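Resiniferatoxin-binding, phosphotriesterase-related protein (Rhodobacter sphaeroides 2.4.1, PDB 3K2G) binds two zinc ions in a TIM-barrel fold of the phosphotriesterase family and is probably a metal-dependent hydrolase acting on phosphoric esters. Local coordinates at residues 134-139 and 175-180; 190-195 and 221-226. All coordinates share one frame; numbering follows the deposited sequence.

Interaction 1: residues 134-139 and 175-180; sequences GYYLAS and IGEIGV. With ZN (zinc ion), chain J; ZN (zinc ion), chain I; DTV ((2S,3S)-1,4-dimercaptobutane-2,3-diol), chain K.
Tyr136 and Glu177 meet obliquely at the binuclear zinc centre of this phosphotriesterase-family TIM barrel, where the loop after strand 128-131 passes strand 175-178 and the residues after it. Glu177 is the carboxylate that bridges the two metals. Its CG swings anti to the backbone N (chi1 157°) and touches Tyr136 CE1 at 3.3 Å. A bend at chi2 then turns the carboxylate between the metals: OE1 binds one zinc ion and OE2 the other, while a water bridges both. His209, His238 and a second water also bind the zinc on OE1; the one on OE2 is completed by His34, His36 and Asp304.

Tyr136, with CG likewise anti to its own N (chi1 -159°), brings OH to the zinc on OE1 as a long ligand, 2.7 Å away, with the metal in the ring plane at the edge. The carboxylate is turned 67° from that ring. Leu137 CG sits over one ring face, and its CD2 packs on Val180 N at 3.3 Å. Behind the metals, Gly179 N donates a hydrogen bond to Tyr135 O (3.1 Å), with Ile178 CA adding a CA-H...O contact to the same oxygen. At the pocket end, Tyr136 OH and O3 of the bound dimercaptobutanediol share a hydrogen bond of 2.7 Å.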
# COMPACT_ATOMS: atom_id res chain seq x y z
N GLY B 134 31.07 -24.84 9.92
CA GLY B 134 30.24 -25.42 8.88
C GLY B 134 30.68 -25.02 7.48
O GLY B 134 31.74 -24.41 7.30
N TYR B 135 29.87 -25.38 6.50
CA TYR B 135 30.16 -25.08 5.10
C TYR B 135 29.27 -23.98 4.54
O TYR B 135 28.13 -23.81 4.96
CB TYR B 135 30.03 -26.35 4.27
CG TYR B 135 31.11 -27.36 4.61
CD1 TYR B 135 32.40 -27.23 4.10
CD2 TYR B 135 30.85 -28.41 5.49
CE1 TYR B 135 33.41 -28.12 4.46
CE2 TYR B 135 31.85 -29.31 5.85
CZ TYR B 135 33.13 -29.16 5.34
OH TYR B 135 34.12 -30.03 5.71
N TYR B 136 29.82 -23.24 3.57
CA TYR B 136 29.12 -22.14 2.94
C TYR B 136 28.46 -22.57 1.63
O TYR B 136 28.15 -23.75 1.44
CB TYR B 136 30.12 -21.01 2.70
CG TYR B 136 29.50 -19.65 2.52
CD1 TYR B 136 28.46 -19.22 3.34
CD2 TYR B 136 30.00 -18.76 1.57
CE1 TYR B 136 27.92 -17.95 3.22
CE2 TYR B 136 29.47 -17.48 1.44
CZ TYR B 136 28.43 -17.08 2.27
OH TYR B 136 27.92 -15.80 2.18
N LEU B 137 28.25 -21.62 0.72
CA LEU B 137 27.62 -21.93 -0.55
C LEU B 137 28.41 -22.96 -1.36
O LEU B 137 29.63 -23.08 -1.22
CB LEU B 137 27.45 -20.64 -1.37
CG LEU B 137 26.53 -19.59 -0.73
CD1 LEU B 137 26.56 -18.30 -1.55
CD2 LEU B 137 25.11 -20.13 -0.64
N ALA B 138 27.69 -23.71 -2.19
CA ALA B 138 28.27 -24.76 -3.02
C ALA B 138 29.61 -24.40 -3.69
O ALA B 138 30.63 -25.04 -3.43
CB ALA B 138 27.26 -25.17 -4.09
N SER B 139 29.59 -23.38 -4.54
CA SER B 139 30.80 -22.96 -5.26
C SER B 139 32.03 -22.70 -4.39
O SER B 139 33.14 -22.61 -4.91
CB SER B 139 30.49 -21.71 -6.10
OG SER B 139 29.87 -20.70 -5.33
N ILE B 175 27.24 -22.18 15.28
CA ILE B 175 27.33 -23.07 14.14
C ILE B 175 27.00 -22.26 12.91
O ILE B 175 25.81 -22.05 12.63
CB ILE B 175 26.31 -24.22 14.22
CG1 ILE B 175 26.58 -25.07 15.46
CG2 ILE B 175 26.34 -25.03 12.94
CD1 ILE B 175 25.73 -26.32 15.56
N GLY B 176 27.97 -21.78 12.16
CA GLY B 176 27.48 -21.06 11.02
C GLY B 176 27.95 -20.00 10.07
O GLY B 176 29.08 -19.53 10.01
N GLU B 177 26.92 -19.68 9.29
CA GLU B 177 26.84 -18.80 8.16
C GLU B 177 26.83 -20.01 7.23
O GLU B 177 27.75 -20.23 6.44
CB GLU B 177 28.10 -17.95 7.94
CG GLU B 177 28.27 -17.45 6.49
CD GLU B 177 27.73 -16.04 6.22
OE1 GLU B 177 26.58 -15.90 5.75
OE2 GLU B 177 28.48 -15.07 6.48
N ILE B 178 25.81 -20.86 7.41
CA ILE B 178 25.68 -22.05 6.58
C ILE B 178 25.12 -21.60 5.24
O ILE B 178 24.09 -20.92 5.19
CB ILE B 178 24.74 -23.10 7.19
CG1 ILE B 178 25.18 -23.47 8.61
CG2 ILE B 178 24.73 -24.35 6.31
CD1 ILE B 178 26.58 -24.08 8.70
N GLY B 179 25.79 -21.98 4.16
CA GLY B 179 25.35 -21.57 2.84
C GLY B 179 24.13 -22.21 2.21
O GLY B 179 24.02 -23.43 2.09
N VAL B 180 23.19 -21.36 1.80
CA VAL B 180 21.99 -21.79 1.11
C VAL B 180 21.82 -20.79 -0.05
O VAL B 180 21.59 -19.61 0.17
CB VAL B 180 20.74 -21.73 2.01
CG1 VAL B 180 19.51 -22.17 1.23
CG2 VAL B 180 20.94 -22.62 3.23
ZN ZN J . 26.15 -14.63 3.82
ZN ZN I . 28.46 -12.87 5.99
S1 DTV K . 26.59 -14.42 -2.11
C1 DTV K . 27.87 -14.77 -0.80
C2 DTV K . 29.18 -14.02 -1.02
O2 DTV K . 28.90 -12.63 -0.98
C3 DTV K . 30.19 -14.36 0.09
O3 DTV K . 29.67 -13.97 1.34
C4 DTV K . 31.53 -13.66 -0.10
S4 DTV K . 32.93 -14.70 0.41
O HOH W 1 26.52 -13.22 1.90
O HOH W 2 27.54 -13.09 4.27

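Interaction 2: residues 190-195 and 221-226; sequences KSLRGA and LDLVEE
Leu223 lies against two neighbours at once, its methyls spread over Leu192 on one side and the stem and head of Arg193 on the other. It is the apolar centre of a pairing between successive outer helices of the barrel, 186-202 and 217-226; the axes of the two short segments come within 9.4 Å of each other and cross at -44°. CD2 of Leu223 reaches Leu192 CG at 3.5 Å, the two leucines passing each other and pointing opposite ways. Deeper in, Leu192 CD1 makes a looser contact with Val224 CG2, 4.3 Å away. Leu192 also rests on Ile178 and Val208, and Val224 on Leu206 and Thr234, so this inner flank of the pair sits directly on the strands.

Arg193 starts beside its backbone N and runs extended from CG to NE, which carries the guanidinium outward past Leu223. CD1 of that leucine lies 3.9 Å above the guanidinium plane, over its centre, and CG of Arg193 packs on the same methyl at 3.8 Å. At the end of the group, NH1 and NH2 both turn to a single oxygen, Glu226 OE2, each at 3.2 Å and with N-H...O angles of 145° and 147°. The oxygen lies close to the guanidinium plane, yet both nitrogens meet it from the same side of the carboxylate plane. Glu189 takes Arg193 NE in a further salt bridge, and Glu227 takes NH1. With three carboxylates around it, the guanidinium very probably stays charged, and its link to Glu226, long and bent, is one part of a shared ionic cluster bordering the leucine packing.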
# COMPACT_ATOMS: atom_id res chain seq x y z
N LYS B 190 22.36 -30.95 2.23
CA LYS B 190 23.09 -31.92 3.05
C LYS B 190 23.88 -31.15 4.10
O LYS B 190 23.93 -31.53 5.27
CB LYS B 190 24.07 -32.72 2.19
CG LYS B 190 24.84 -33.79 2.97
CD LYS B 190 25.94 -34.41 2.11
CE LYS B 190 27.00 -33.38 1.76
NZ LYS B 190 28.01 -33.90 0.80
N SER B 191 24.50 -30.06 3.67
CA SER B 191 25.27 -29.21 4.56
C SER B 191 24.39 -28.69 5.69
O SER B 191 24.76 -28.77 6.87
CB SER B 191 25.85 -28.03 3.78
OG SER B 191 26.44 -27.08 4.64
N LEU B 192 23.22 -28.17 5.34
CA LEU B 192 22.29 -27.63 6.33
C LEU B 192 21.76 -28.70 7.28
O LEU B 192 21.57 -28.44 8.46
CB LEU B 192 21.12 -26.93 5.63
CG LEU B 192 20.12 -26.25 6.58
CD1 LEU B 192 20.85 -25.23 7.45
CD2 LEU B 192 19.02 -25.57 5.78
N ARG B 193 21.51 -29.90 6.76
CA ARG B 193 21.01 -30.99 7.59
C ARG B 193 22.08 -31.38 8.61
O ARG B 193 21.77 -31.63 9.77
CB ARG B 193 20.64 -32.20 6.72
CG ARG B 193 19.40 -32.00 5.86
CD ARG B 193 19.00 -33.29 5.15
NE ARG B 193 17.78 -33.15 4.36
CZ ARG B 193 16.57 -32.95 4.88
NH1 ARG B 193 16.40 -32.87 6.19
NH2 ARG B 193 15.52 -32.83 4.08
N GLY B 194 23.33 -31.43 8.17
CA GLY B 194 24.41 -31.77 9.08
C GLY B 194 24.57 -30.70 10.14
O GLY B 194 24.87 -30.98 11.30
N ALA B 195 24.36 -29.45 9.74
CA ALA B 195 24.47 -28.34 10.68
C ALA B 195 23.35 -28.41 11.72
O ALA B 195 23.59 -28.18 12.90
CB ALA B 195 24.41 -27.01 9.92
N LEU B 221 13.65 -23.21 7.42
CA LEU B 221 13.18 -23.53 8.77
C LEU B 221 12.49 -24.89 8.82
O LEU B 221 12.58 -25.60 9.82
CB LEU B 221 12.24 -22.44 9.29
CG LEU B 221 12.88 -21.07 9.56
CD1 LEU B 221 11.85 -20.14 10.21
CD2 LEU B 221 14.10 -21.22 10.47
N ASP B 222 11.80 -25.25 7.74
CA ASP B 222 11.12 -26.54 7.68
C ASP B 222 12.17 -27.65 7.83
O ASP B 222 11.95 -28.63 8.54
CB ASP B 222 10.41 -26.73 6.33
CG ASP B 222 9.08 -25.98 6.25
OD1 ASP B 222 8.68 -25.32 7.24
OD2 ASP B 222 8.43 -26.05 5.18
N LEU B 223 13.31 -27.47 7.18
CA LEU B 223 14.38 -28.46 7.24
C LEU B 223 15.04 -28.49 8.62
O LEU B 223 15.27 -29.56 9.19
CB LEU B 223 15.42 -28.16 6.15
CG LEU B 223 16.62 -29.11 6.08
CD1 LEU B 223 17.23 -29.06 4.69
CD2 LEU B 223 17.65 -28.71 7.13
N VAL B 224 15.34 -27.31 9.15
CA VAL B 224 15.94 -27.25 10.47
C VAL B 224 14.99 -27.89 11.49
O VAL B 224 15.42 -28.55 12.43
CB VAL B 224 16.24 -25.79 10.87
CG1 VAL B 224 16.56 -25.70 12.34
CG2 VAL B 224 17.40 -25.27 10.05
N GLU B 225 13.70 -27.69 11.28
CA GLU B 225 12.68 -28.22 12.17
C GLU B 225 12.59 -29.75 12.11
O GLU B 225 12.60 -30.41 13.15
CB GLU B 225 11.33 -27.59 11.81
CG GLU B 225 10.19 -27.97 12.72
CD GLU B 225 8.95 -27.13 12.43
OE1 GLU B 225 8.40 -27.24 11.31
OE2 GLU B 225 8.54 -26.37 13.32
N GLU B 226 12.51 -30.31 10.91
CA GLU B 226 12.41 -31.75 10.77
C GLU B 226 13.67 -32.49 11.20
O GLU B 226 13.66 -33.71 11.34
CB GLU B 226 12.02 -32.15 9.34
CG GLU B 226 13.03 -31.82 8.26
CD GLU B 226 12.54 -32.20 6.87
OE1 GLU B 226 11.50 -31.65 6.44
OE2 GLU B 226 13.19 -33.04 6.22

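Interactions 1 and 2 lie in series along the chain, their centres 12 Å apart, and strand 175-178 leads into helix 186-202, which supplies one side of interaction 2. Interaction 1 is wholly buried at the metal centre, where the polar ends of Tyr136 and Glu177 serve zinc and ligand. Interaction 2 belongs to the outer helical layer: Leu192 and Val224 reach the strands, Leu223 fills the space between the helices, and the ion pair lies toward the outside, with Glu226 exposed. The two touch directly where Ile178 CD1 packs on Ala195 CB at 3.8 Å and where Tyr135 CB meets Ser191 OG, so the strand that carries the bridging glutamate is backed by the helix holding Leu192 and Arg193.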